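Local coordinates for putative uncharacterized protein (Legionella drancourtii, PDB 4JVS) that probably acts as a GTPase-activating protein, a secreted bacterial effector represented here by its GAP domain, which has N- and C-terminal subdomains, at residues V53-V58 with R175-G180; I233-L238 with I263-K268; N82-K87 with S155-M160; Q32-L37 with A64-D69. All coordinates share one frame; numbering follows the deposited sequence.

Contact 1 (V53-V58 with R175-G180); sequences VRTEEV and RLIQNG
Val-53 begins the meeting of loop and helix with a single methyl, its CG1 lying 4.0 Å from CG2 of Ile-177. The two side chains cross at about a right angle. The next residue, Arg-54, ties the loop through its backbone to Pro-24 and Leu-26.

Thr-55 then divides its two branches between apolar and polar partners. Its CG2 reaches the same methyl, CG2 of Ile-177, at 3.8 Å, and that methyl therefore serves both Val-53 and Thr-55. The hydroxyl is set between the backbone N and the carbonyl carbon (chi1 62°), facing Gln-178, and OG1 of Thr-55 gives a weak hydrogen bond of 3.4 Å to OE1 of Gln-178. The glutamine comes to meet it because its chain leaves the backbone extended and then bends at chi2 (88°), bringing the amide back to the loop, with NE2 of Gln-178 3.5 Å from O of Thr-55.

Glu-56 starts out pointing from the helix but curls round, its carboxylate plane 65° from the amide of Gln-178. A weak bond of 3.3 Å from Val-58 N to Thr-55 O accompanies the type I beta turn over residues 55-58, and the buried Val-58 rests on Leu-26.

Outside this contact, Arg-175 pairs with an acidic side chain of another protein chain, presumably the GTPase. The arrangement belongs to the helical N-terminal subdomain of the LepB GAP domain: the loop between helices 34-45 and 60-80, with its type I turn, packed against the C-terminal part of helix 156-177 and the residue that follows.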
# COMPACT_ATOMS: atom_id res chain seq x y z
N VAL A 53 -8.20 17.49 19.92
CA VAL A 53 -8.24 18.21 18.64
C VAL A 53 -9.56 17.98 17.90
O VAL A 53 -10.15 16.91 18.01
CB VAL A 53 -7.03 17.80 17.74
CG1 VAL A 53 -7.06 16.31 17.43
CG2 VAL A 53 -6.99 18.63 16.46
N ARG A 54 -10.02 18.97 17.14
CA ARG A 54 -11.28 18.86 16.40
C ARG A 54 -11.07 18.70 14.89
O ARG A 54 -10.85 19.68 14.16
CB ARG A 54 -12.18 20.07 16.68
CG ARG A 54 -12.17 20.53 18.13
CD ARG A 54 -13.37 21.39 18.49
NE ARG A 54 -13.57 22.54 17.61
CZ ARG A 54 -13.11 23.77 17.86
NH1 ARG A 54 -12.39 24.00 18.95
NH2 ARG A 54 -13.35 24.76 17.02
N THR A 55 -11.18 17.46 14.42
CA THR A 55 -10.95 17.13 13.02
C THR A 55 -12.25 17.06 12.24
O THR A 55 -12.29 16.50 11.14
CB THR A 55 -10.28 15.76 12.90
OG1 THR A 55 -11.15 14.76 13.44
CG2 THR A 55 -8.97 15.74 13.67
N GLU A 56 -13.30 17.64 12.80
CA GLU A 56 -14.64 17.58 12.22
C GLU A 56 -14.73 18.31 10.87
O GLU A 56 -15.45 17.88 9.97
CB GLU A 56 -15.68 18.15 13.20
CG GLU A 56 -15.17 18.31 14.65
CD GLU A 56 -14.94 16.98 15.37
OE1 GLU A 56 -14.06 16.92 16.27
OE2 GLU A 56 -15.63 15.99 15.04
N GLU A 57 -14.00 19.41 10.74
CA GLU A 57 -14.09 20.23 9.54
C GLU A 57 -13.01 19.89 8.50
O GLU A 57 -12.85 20.60 7.49
CB GLU A 57 -14.08 21.72 9.90
CG GLU A 57 -15.21 22.09 10.84
CD GLU A 57 -15.52 23.57 10.85
OE1 GLU A 57 -16.20 24.02 11.81
OE2 GLU A 57 -15.10 24.28 9.91
N VAL A 58 -12.29 18.80 8.75
CA VAL A 58 -11.28 18.31 7.82
C VAL A 58 -11.94 17.42 6.76
O VAL A 58 -12.59 16.43 7.07
CB VAL A 58 -10.14 17.56 8.57
CG1 VAL A 58 -9.10 17.01 7.60
CG2 VAL A 58 -9.47 18.47 9.57
N ARG A 175 -7.50 10.64 10.31
CA ARG A 175 -8.64 9.76 10.02
C ARG A 175 -8.93 8.86 11.21
O ARG A 175 -10.09 8.56 11.51
CB ARG A 175 -8.35 8.92 8.76
CG ARG A 175 -9.57 8.64 7.88
CD ARG A 175 -9.80 7.13 7.61
NE ARG A 175 -8.61 6.46 7.08
CZ ARG A 175 -8.08 5.34 7.59
NH1 ARG A 175 -8.64 4.74 8.64
NH2 ARG A 175 -6.99 4.81 7.03
N LEU A 176 -7.87 8.43 11.90
CA LEU A 176 -8.00 7.64 13.12
C LEU A 176 -8.69 8.42 14.25
O LEU A 176 -9.65 7.95 14.85
CB LEU A 176 -6.64 7.11 13.59
CG LEU A 176 -6.08 5.89 12.85
CD1 LEU A 176 -4.70 5.52 13.33
CD2 LEU A 176 -7.00 4.71 12.98
N ILE A 177 -8.18 9.60 14.51
CA ILE A 177 -8.70 10.47 15.52
C ILE A 177 -10.10 10.86 15.19
O ILE A 177 -10.91 10.97 16.04
CB ILE A 177 -7.85 11.70 15.67
CG1 ILE A 177 -6.74 11.42 16.67
CG2 ILE A 177 -8.68 12.84 16.15
CD1 ILE A 177 -5.49 12.20 16.43
N GLN A 178 -10.38 11.03 13.92
CA GLN A 178 -11.68 11.40 13.46
C GLN A 178 -12.68 10.33 13.74
O GLN A 178 -13.85 10.55 13.58
CB GLN A 178 -11.67 11.69 11.98
CG GLN A 178 -13.02 11.65 11.32
CD GLN A 178 -13.72 12.96 11.37
OE1 GLN A 178 -14.07 13.43 12.43
NE2 GLN A 178 -13.91 13.57 10.24
N ASN A 179 -12.20 9.20 14.21
CA ASN A 179 -13.07 8.16 14.69
C ASN A 179 -13.10 7.85 16.18
O ASN A 179 -12.34 7.07 16.66
CB ASN A 179 -12.81 6.88 13.95
CG ASN A 179 -13.25 6.93 12.52
OD1 ASN A 179 -14.34 7.34 12.20
ND2 ASN A 179 -12.39 6.50 11.65
N GLY A 180 -13.95 8.57 16.89
CA GLY A 180 -15.06 7.96 17.54
C GLY A 180 -14.69 6.84 18.48
O GLY A 180 -14.03 6.99 19.49

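Contact 2 (I233-L238 with I263-K268); sequences IDEQTL and IMRILK
The backbones stand 8.2 Å apart between CA of Leu-238 and CA of Ile-266, and 8.5 Å between CA of Glu-235 and CA of Arg-265, wide enough that side chains carry most of the contact between the short helix 235-238 and helix 261-267. The apolar part is a crossing at about a right angle: CD2 of Leu-238 sits 3.9 Å from CG1 of Ile-266. Leucine reaches that far because its CG stands anti to the backbone N (chi1 -167°).

This is a helix pair within the C-terminal subdomain of the LepB GAP domain, and the shorter member is started by an N-cap. Asp-234 takes that position and accepts from Thr-237 N with OD1, a capping bond modelled too short for its geometry to be trusted, while the hydroxyl of Thr-237 adds a weak one to the same oxygen.

The chain of Arg-265 is bent at chi2 and chi3, and its guanidinium is modelled against the Ile-233 carbonyl and an acetic acid, a doubtful placement. With that caution, Glu-235 and Arg-265 run antiparallel alongside each other, OE1 of Glu-235 lying 4.0 Å from NE of Arg-265, which is not a salt bridge. Leu-246 of helix 243-253 touches Leu-238, Ile-249 of the same helix touches Ile-266, and Val-276 of helix 271-280 also meets Ile-266.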
# COMPACT_ATOMS: atom_id res chain seq x y z
N ILE A 233 11.37 3.20 -25.18
CA ILE A 233 11.32 1.78 -25.44
C ILE A 233 11.36 1.54 -26.92
O ILE A 233 10.46 1.92 -27.63
CB ILE A 233 10.00 1.18 -24.97
CG1 ILE A 233 9.68 1.56 -23.55
CG2 ILE A 233 10.06 -0.32 -25.01
CD1 ILE A 233 8.41 0.95 -23.07
N ASP A 234 12.39 0.86 -27.37
CA ASP A 234 12.60 0.56 -28.77
C ASP A 234 11.74 -0.56 -29.28
O ASP A 234 11.22 -1.35 -28.54
CB ASP A 234 14.05 0.22 -29.03
CG ASP A 234 14.36 -1.16 -28.68
OD1 ASP A 234 13.44 -1.95 -28.61
OD2 ASP A 234 15.52 -1.48 -28.45
N GLU A 235 11.62 -0.63 -30.58
CA GLU A 235 10.65 -1.49 -31.22
C GLU A 235 10.91 -2.93 -30.84
O GLU A 235 10.02 -3.67 -30.55
CB GLU A 235 10.81 -1.32 -32.72
CG GLU A 235 9.74 -1.98 -33.56
CD GLU A 235 8.46 -1.22 -33.54
OE1 GLU A 235 8.35 -0.26 -32.78
OE2 GLU A 235 7.55 -1.61 -34.29
N GLN A 236 12.15 -3.32 -30.76
CA GLN A 236 12.49 -4.67 -30.48
C GLN A 236 12.20 -5.03 -29.05
O GLN A 236 11.83 -6.12 -28.75
CB GLN A 236 13.96 -4.84 -30.77
CG GLN A 236 14.36 -6.08 -31.48
CD GLN A 236 15.63 -6.60 -30.91
OE1 GLN A 236 16.67 -6.58 -31.55
NE2 GLN A 236 15.56 -7.07 -29.68
N THR A 237 12.42 -4.11 -28.14
CA THR A 237 12.15 -4.39 -26.75
C THR A 237 10.69 -4.52 -26.51
O THR A 237 10.23 -5.24 -25.68
CB THR A 237 12.67 -3.31 -25.82
OG1 THR A 237 14.09 -3.34 -25.82
CG2 THR A 237 12.19 -3.58 -24.44
N LEU A 238 9.97 -3.71 -27.24
CA LEU A 238 8.53 -3.60 -27.12
C LEU A 238 7.78 -4.78 -27.75
O LEU A 238 6.69 -5.13 -27.30
CB LEU A 238 8.07 -2.27 -27.73
CG LEU A 238 6.66 -1.75 -27.48
CD1 LEU A 238 6.40 -1.54 -26.00
CD2 LEU A 238 6.46 -0.46 -28.25
N ILE A 263 2.24 5.00 -26.74
CA ILE A 263 0.94 4.34 -26.81
C ILE A 263 0.45 4.23 -28.25
O ILE A 263 -0.29 3.31 -28.60
CB ILE A 263 -0.12 5.03 -25.96
CG1 ILE A 263 -1.31 4.09 -25.74
CG2 ILE A 263 -0.55 6.35 -26.59
CD1 ILE A 263 -2.57 4.78 -25.28
N MET A 264 0.79 5.20 -29.07
CA MET A 264 0.49 5.17 -30.48
C MET A 264 1.25 4.08 -31.20
O MET A 264 0.77 3.46 -32.10
CB MET A 264 0.74 6.52 -31.10
CG MET A 264 -0.46 7.43 -31.14
SD MET A 264 -1.97 6.54 -30.96
CE MET A 264 -3.01 7.81 -30.37
N ARG A 265 2.46 3.86 -30.76
CA ARG A 265 3.31 2.84 -31.30
C ARG A 265 2.70 1.48 -31.11
O ARG A 265 2.79 0.63 -31.95
CB ARG A 265 4.62 2.87 -30.56
CG ARG A 265 5.81 2.55 -31.41
CD ARG A 265 6.95 3.47 -31.09
NE ARG A 265 7.87 2.78 -30.23
CZ ARG A 265 8.65 3.37 -29.36
NH1 ARG A 265 9.43 2.63 -28.60
NH2 ARG A 265 8.65 4.68 -29.24
N ILE A 266 2.12 1.29 -29.96
CA ILE A 266 1.54 0.03 -29.55
C ILE A 266 0.21 -0.23 -30.24
O ILE A 266 -0.05 -1.33 -30.73
CB ILE A 266 1.33 0.02 -28.02
CG1 ILE A 266 2.70 -0.05 -27.31
CG2 ILE A 266 0.43 -1.12 -27.60
CD1 ILE A 266 2.64 0.34 -25.85
N LEU A 267 -0.64 0.79 -30.28
CA LEU A 267 -1.96 0.66 -30.88
C LEU A 267 -1.90 0.60 -32.41
O LEU A 267 -2.80 0.09 -33.06
CB LEU A 267 -2.83 1.83 -30.42
CG LEU A 267 -3.70 1.76 -29.16
CD1 LEU A 267 -3.27 0.68 -28.20
CD2 LEU A 267 -3.69 3.10 -28.48
N LYS A 268 -0.82 1.11 -32.98
CA LYS A 268 -0.64 1.19 -34.42
C LYS A 268 -0.22 -0.15 -35.00
O LYS A 268 -0.20 -0.32 -36.21
CB LYS A 268 0.49 2.18 -34.70
CG LYS A 268 0.55 2.79 -36.07
CD LYS A 268 1.96 3.33 -36.33
CE LYS A 268 2.49 4.13 -35.15
NZ LYS A 268 3.92 4.51 -35.35

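Contact 3 (N82-K87 with S155-M160); sequences NIWQHK and SPWAKM
Trp-84 carries its CG anti to the carbonyl carbon (chi1 -47°), whereas Trp-157 carries its own anti to the backbone N (chi1 174°), and these choices direct the two indoles at one another from loop and helix. They meet obliquely, the six-membered rings 5.8 Å apart between centroids with planes at 58°. CH2 of Trp-84 comes 3.8 Å from CE3 of Trp-157, at the edge of the latter ring, while CZ3 of Trp-84 pushes its own edge up to CA of Trp-157 at 3.8 Å. One turn further along the helix, CG of Met-160 reaches CH2 of Trp-84 at 4.1 Å.

Ile-83 works on two fronts: its CG2 lies over one face of Trp-84, toward the rim, and touches CB of Pro-156 at 3.7 Å.

The loop is shaped by Asn-82, the C-prime residue of a Schellman motif closing helix 60-80. Its OD1 accepts from His-86 N on a lone pair, 2.9 Å in the carbonyl plane, and ND2 of Asn-82 donates to O of His-86 at 3.3 Å. Across the contact, Ser-155 N-caps the other helix through OG to Ala-158 N.

The pair of tryptophans thus lies where helix 60-80 ends and helix 156-177 begins, with helix 118-124 contributing Ser-119, bonded to Trp-84 NE1, and Leu-122, and helix 142-151 packing Tyr-148 on Trp-157.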
# COMPACT_ATOMS: atom_id res chain seq x y z
N ASN A 82 17.05 15.53 -12.24
CA ASN A 82 17.61 14.20 -12.35
C ASN A 82 18.36 13.83 -11.08
O ASN A 82 19.55 13.54 -11.10
CB ASN A 82 18.50 14.09 -13.60
CG ASN A 82 19.06 12.70 -13.80
OD1 ASN A 82 18.49 11.70 -13.34
ND2 ASN A 82 20.18 12.62 -14.49
N ILE A 83 17.63 13.84 -9.97
CA ILE A 83 18.16 13.41 -8.69
C ILE A 83 18.42 11.90 -8.68
O ILE A 83 19.14 11.36 -7.82
CB ILE A 83 17.19 13.86 -7.55
CG1 ILE A 83 17.91 14.70 -6.49
CG2 ILE A 83 16.56 12.69 -6.88
CD1 ILE A 83 18.19 16.10 -6.95
N TRP A 84 17.85 11.22 -9.67
CA TRP A 84 18.00 9.78 -9.85
C TRP A 84 19.34 9.37 -10.49
O TRP A 84 19.70 8.19 -10.50
CB TRP A 84 16.85 9.22 -10.69
CG TRP A 84 15.50 9.72 -10.25
CD1 TRP A 84 14.53 10.27 -11.03
CD2 TRP A 84 14.98 9.72 -8.90
NE1 TRP A 84 13.44 10.61 -10.26
CE2 TRP A 84 13.69 10.28 -8.96
CE3 TRP A 84 15.48 9.30 -7.66
CZ2 TRP A 84 12.89 10.42 -7.81
CZ3 TRP A 84 14.69 9.45 -6.54
CH2 TRP A 84 13.41 10.01 -6.62
N GLN A 85 20.06 10.36 -11.02
CA GLN A 85 21.34 10.14 -11.69
C GLN A 85 21.19 9.16 -12.86
O GLN A 85 22.07 8.34 -13.11
CB GLN A 85 22.39 9.63 -10.70
CG GLN A 85 22.77 10.61 -9.58
CD GLN A 85 23.93 10.09 -8.73
OE1 GLN A 85 23.98 8.91 -8.39
NE2 GLN A 85 24.87 10.97 -8.41
N HIS A 86 20.07 9.27 -13.57
CA HIS A 86 19.80 8.36 -14.67
C HIS A 86 20.65 8.75 -15.87
O HIS A 86 20.62 9.91 -16.30
CB HIS A 86 18.31 8.37 -15.04
CG HIS A 86 17.96 7.45 -16.17
ND1 HIS A 86 17.75 7.90 -17.46
CD2 HIS A 86 17.79 6.11 -16.22
CE1 HIS A 86 17.45 6.88 -18.24
NE2 HIS A 86 17.48 5.78 -17.51
N LYS A 87 21.42 7.79 -16.38
CA LYS A 87 22.22 7.98 -17.58
C LYS A 87 21.28 7.97 -18.78
O LYS A 87 20.32 7.21 -18.81
CB LYS A 87 23.24 6.84 -17.73
CG LYS A 87 23.67 6.18 -16.43
CD LYS A 87 24.94 6.82 -15.88
CE LYS A 87 25.91 5.77 -15.35
NZ LYS A 87 27.24 6.38 -15.03
N SER A 155 19.78 7.20 0.38
CA SER A 155 19.58 7.58 -1.01
C SER A 155 18.49 8.64 -1.13
O SER A 155 17.59 8.70 -0.30
CB SER A 155 19.18 6.36 -1.83
OG SER A 155 18.11 5.68 -1.19
N PRO A 156 18.58 9.46 -2.19
CA PRO A 156 17.54 10.46 -2.43
C PRO A 156 16.18 9.78 -2.45
O PRO A 156 15.27 10.29 -1.81
CB PRO A 156 17.90 10.99 -3.82
CG PRO A 156 19.35 10.75 -3.94
CD PRO A 156 19.58 9.45 -3.26
N TRP A 157 16.09 8.64 -3.13
CA TRP A 157 14.87 7.83 -3.16
C TRP A 157 14.32 7.56 -1.77
O TRP A 157 13.14 7.78 -1.51
CB TRP A 157 15.10 6.49 -3.87
CG TRP A 157 13.91 5.61 -3.79
CD1 TRP A 157 13.69 4.60 -2.88
CD2 TRP A 157 12.74 5.66 -4.62
NE1 TRP A 157 12.46 4.02 -3.11
CE2 TRP A 157 11.86 4.65 -4.17
CE3 TRP A 157 12.36 6.45 -5.70
CZ2 TRP A 157 10.62 4.42 -4.77
CZ3 TRP A 157 11.14 6.22 -6.30
CH2 TRP A 157 10.28 5.21 -5.83
N ALA A 158 15.18 7.06 -0.89
CA ALA A 158 14.75 6.73 0.46
C ALA A 158 14.24 7.95 1.20
O ALA A 158 13.34 7.84 2.02
CB ALA A 158 15.88 6.08 1.23
N LYS A 159 14.82 9.11 0.90
CA LYS A 159 14.41 10.35 1.55
C LYS A 159 13.05 10.84 1.07
O LYS A 159 12.24 11.32 1.86
CB LYS A 159 15.49 11.44 1.39
CG LYS A 159 16.72 11.18 2.25
CD LYS A 159 17.88 12.13 1.94
CE LYS A 159 19.13 11.78 2.76
NZ LYS A 159 20.25 12.72 2.49
N MET A 160 12.82 10.71 -0.24
CA MET A 160 11.57 11.13 -0.87
C MET A 160 10.43 10.25 -0.42
O MET A 160 9.34 10.73 -0.11
CB MET A 160 11.69 11.02 -2.38
CG MET A 160 12.82 11.83 -2.97
SD MET A 160 12.55 13.60 -2.78
CE MET A 160 14.24 14.18 -2.98

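Contact 4 (Q32-L37 with A64-D69); sequences QPFPEL and AKCFND
Phe-34 and Phe-67 bring their CA atoms to 5.5 Å, a close approach between the start of helix 34-45 and the N-terminal half of helix 60-80. Both segments are helical here apart from Gln-32 and Pro-33, the latter at the N-cap position. A backbone bond from Leu-37 N to Pro-33 O opens the first of these helices.

The two aromatic rings form the centre of the contact. The edge of Phe-67 is directed at the face of Phe-34, centroids 5.3 Å apart and planes at 66°, with CD1 of Phe-67 4.0 Å from CE2 of Phe-34. The same face also receives aliphatic carbon: CB of Phe-67 stands 3.9 Å from the centroid of the Phe-34 ring, a CH-pi contact 28° off the normal, and this CB is 3.6 Å from CD1 of Phe-34. One face of the Phe-34 ring is thus laid against both the root and the edge of its partner.

Such aromatic packing joins two helices of the mainly helical N-terminal GAP subdomain, and a third helix, 156-177, closes on it with Ile-170 against Phe-34 and Ile-171 against Phe-67. Phe-202 adds another edge-to-face ring to Phe-34.

Beside the rings, Cys-66 turns its sulfur anti to the backbone N (chi1 -173°) and reaches over the start of the other helix. Its SG lies 3.5 Å from N of Phe-34 and 3.9 Å from CB of that residue. From the next turn, CD2 of Leu-37 meets SG of Cys-66 at 4.0 Å.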
# COMPACT_ATOMS: atom_id res chain seq x y z
N GLN A 32 -3.93 27.02 0.32
CA GLN A 32 -2.59 26.76 0.81
C GLN A 32 -2.15 25.32 0.63
O GLN A 32 -2.92 24.41 0.76
CB GLN A 32 -2.46 27.18 2.27
CG GLN A 32 -3.17 28.48 2.58
CD GLN A 32 -2.27 29.70 2.67
OE1 GLN A 32 -1.22 29.77 2.03
NE2 GLN A 32 -2.69 30.67 3.44
N PRO A 33 -0.87 25.17 0.36
CA PRO A 33 -0.23 23.91 0.06
C PRO A 33 -0.10 23.05 1.27
O PRO A 33 -0.19 23.52 2.35
CB PRO A 33 1.15 24.35 -0.35
CG PRO A 33 0.98 25.69 -0.88
CD PRO A 33 -0.02 26.30 0.01
N PHE A 34 0.11 21.76 1.06
CA PHE A 34 0.26 20.81 2.16
C PHE A 34 1.30 21.21 3.23
O PHE A 34 1.00 21.13 4.42
CB PHE A 34 0.54 19.41 1.59
CG PHE A 34 0.38 18.30 2.59
CD1 PHE A 34 -0.87 17.74 2.84
CD2 PHE A 34 1.47 17.80 3.27
CE1 PHE A 34 -1.01 16.71 3.76
CE2 PHE A 34 1.34 16.78 4.19
CZ PHE A 34 0.09 16.23 4.43
N PRO A 35 2.47 21.66 2.85
CA PRO A 35 3.46 22.02 3.84
C PRO A 35 3.04 23.16 4.74
O PRO A 35 3.29 23.12 5.91
CB PRO A 35 4.62 22.45 2.99
CG PRO A 35 4.48 21.67 1.79
CD PRO A 35 3.04 21.74 1.51
N GLU A 36 2.44 24.19 4.19
CA GLU A 36 1.93 25.27 4.99
C GLU A 36 0.80 24.86 5.88
O GLU A 36 0.65 25.35 6.97
CB GLU A 36 1.52 26.43 4.11
CG GLU A 36 2.72 27.21 3.68
CD GLU A 36 3.67 27.47 4.80
OE1 GLU A 36 4.86 27.19 4.63
OE2 GLU A 36 3.22 27.96 5.85
N LEU A 37 -0.03 23.99 5.38
CA LEU A 37 -1.09 23.48 6.16
C LEU A 37 -0.56 22.75 7.36
O LEU A 37 -0.99 22.96 8.45
CB LEU A 37 -1.85 22.53 5.27
CG LEU A 37 -3.14 21.89 5.69
CD1 LEU A 37 -4.08 22.96 6.15
CD2 LEU A 37 -3.72 21.18 4.51
N ALA A 64 -6.20 14.69 0.86
CA ALA A 64 -5.46 13.80 -0.03
C ALA A 64 -5.06 14.47 -1.35
O ALA A 64 -3.91 14.34 -1.78
CB ALA A 64 -6.24 12.52 -0.27
N LYS A 65 -5.98 15.19 -2.00
CA LYS A 65 -5.60 15.96 -3.20
C LYS A 65 -4.45 16.91 -2.88
O LYS A 65 -3.49 17.02 -3.63
CB LYS A 65 -6.78 16.75 -3.78
CG LYS A 65 -7.97 15.87 -4.19
CD LYS A 65 -9.31 16.63 -4.14
CE LYS A 65 -10.52 15.70 -4.38
NZ LYS A 65 -10.58 15.13 -5.77
N CYS A 66 -4.56 17.56 -1.73
CA CYS A 66 -3.58 18.54 -1.28
C CYS A 66 -2.19 17.92 -1.10
O CYS A 66 -1.18 18.48 -1.53
CB CYS A 66 -4.08 19.17 0.02
SG CYS A 66 -3.12 20.55 0.65
N PHE A 67 -2.15 16.76 -0.46
CA PHE A 67 -0.88 16.05 -0.31
C PHE A 67 -0.37 15.53 -1.66
O PHE A 67 0.82 15.60 -1.96
CB PHE A 67 -1.01 14.90 0.68
CG PHE A 67 0.10 13.90 0.58
CD1 PHE A 67 1.34 14.19 1.09
CD2 PHE A 67 -0.11 12.68 -0.05
CE1 PHE A 67 2.37 13.29 0.99
CE2 PHE A 67 0.91 11.78 -0.15
CZ PHE A 67 2.15 12.08 0.37
N ASN A 68 -1.29 15.00 -2.46
CA ASN A 68 -0.93 14.48 -3.77
C ASN A 68 -0.36 15.56 -4.68
O ASN A 68 0.56 15.29 -5.44
CB ASN A 68 -2.13 13.80 -4.41
CG ASN A 68 -2.56 12.55 -3.67
OD1 ASN A 68 -1.74 11.86 -3.06
ND2 ASN A 68 -3.85 12.24 -3.71
N ASP A 69 -0.89 16.77 -4.61
CA ASP A 69 -0.34 17.88 -5.40
C ASP A 69 1.11 18.11 -5.01
O ASP A 69 1.98 18.30 -5.86
CB ASP A 69 -1.13 19.17 -5.18
CG ASP A 69 -2.53 19.12 -5.75
OD1 ASP A 69 -2.83 18.16 -6.49
OD2 ASP A 69 -3.31 20.06 -5.46

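How the contacts relate
Three of the contacts lie in the N-terminal GAP subdomain, and two long helices connect them. Contacts 1 and 3 use opposite ends of helix 156-177, with centres 35 Å apart; contact 4 involves helix 60-80, whose C-terminal end leads into the loop of contact 3. Contacts 1 and 4 interleave along the chain and sit 18 Å apart between centres, their nearest atoms about 7 Å from each other. Contact 2 belongs to the C-terminal subdomain, 48 Å from contact 1 between centres and about 10 Å from contact 3 at the nearest atoms. Of the four, only a segment of contact 1, 175-180, reaches the other protein chain, presumably the GTPase carrying GDP and aluminium fluoride.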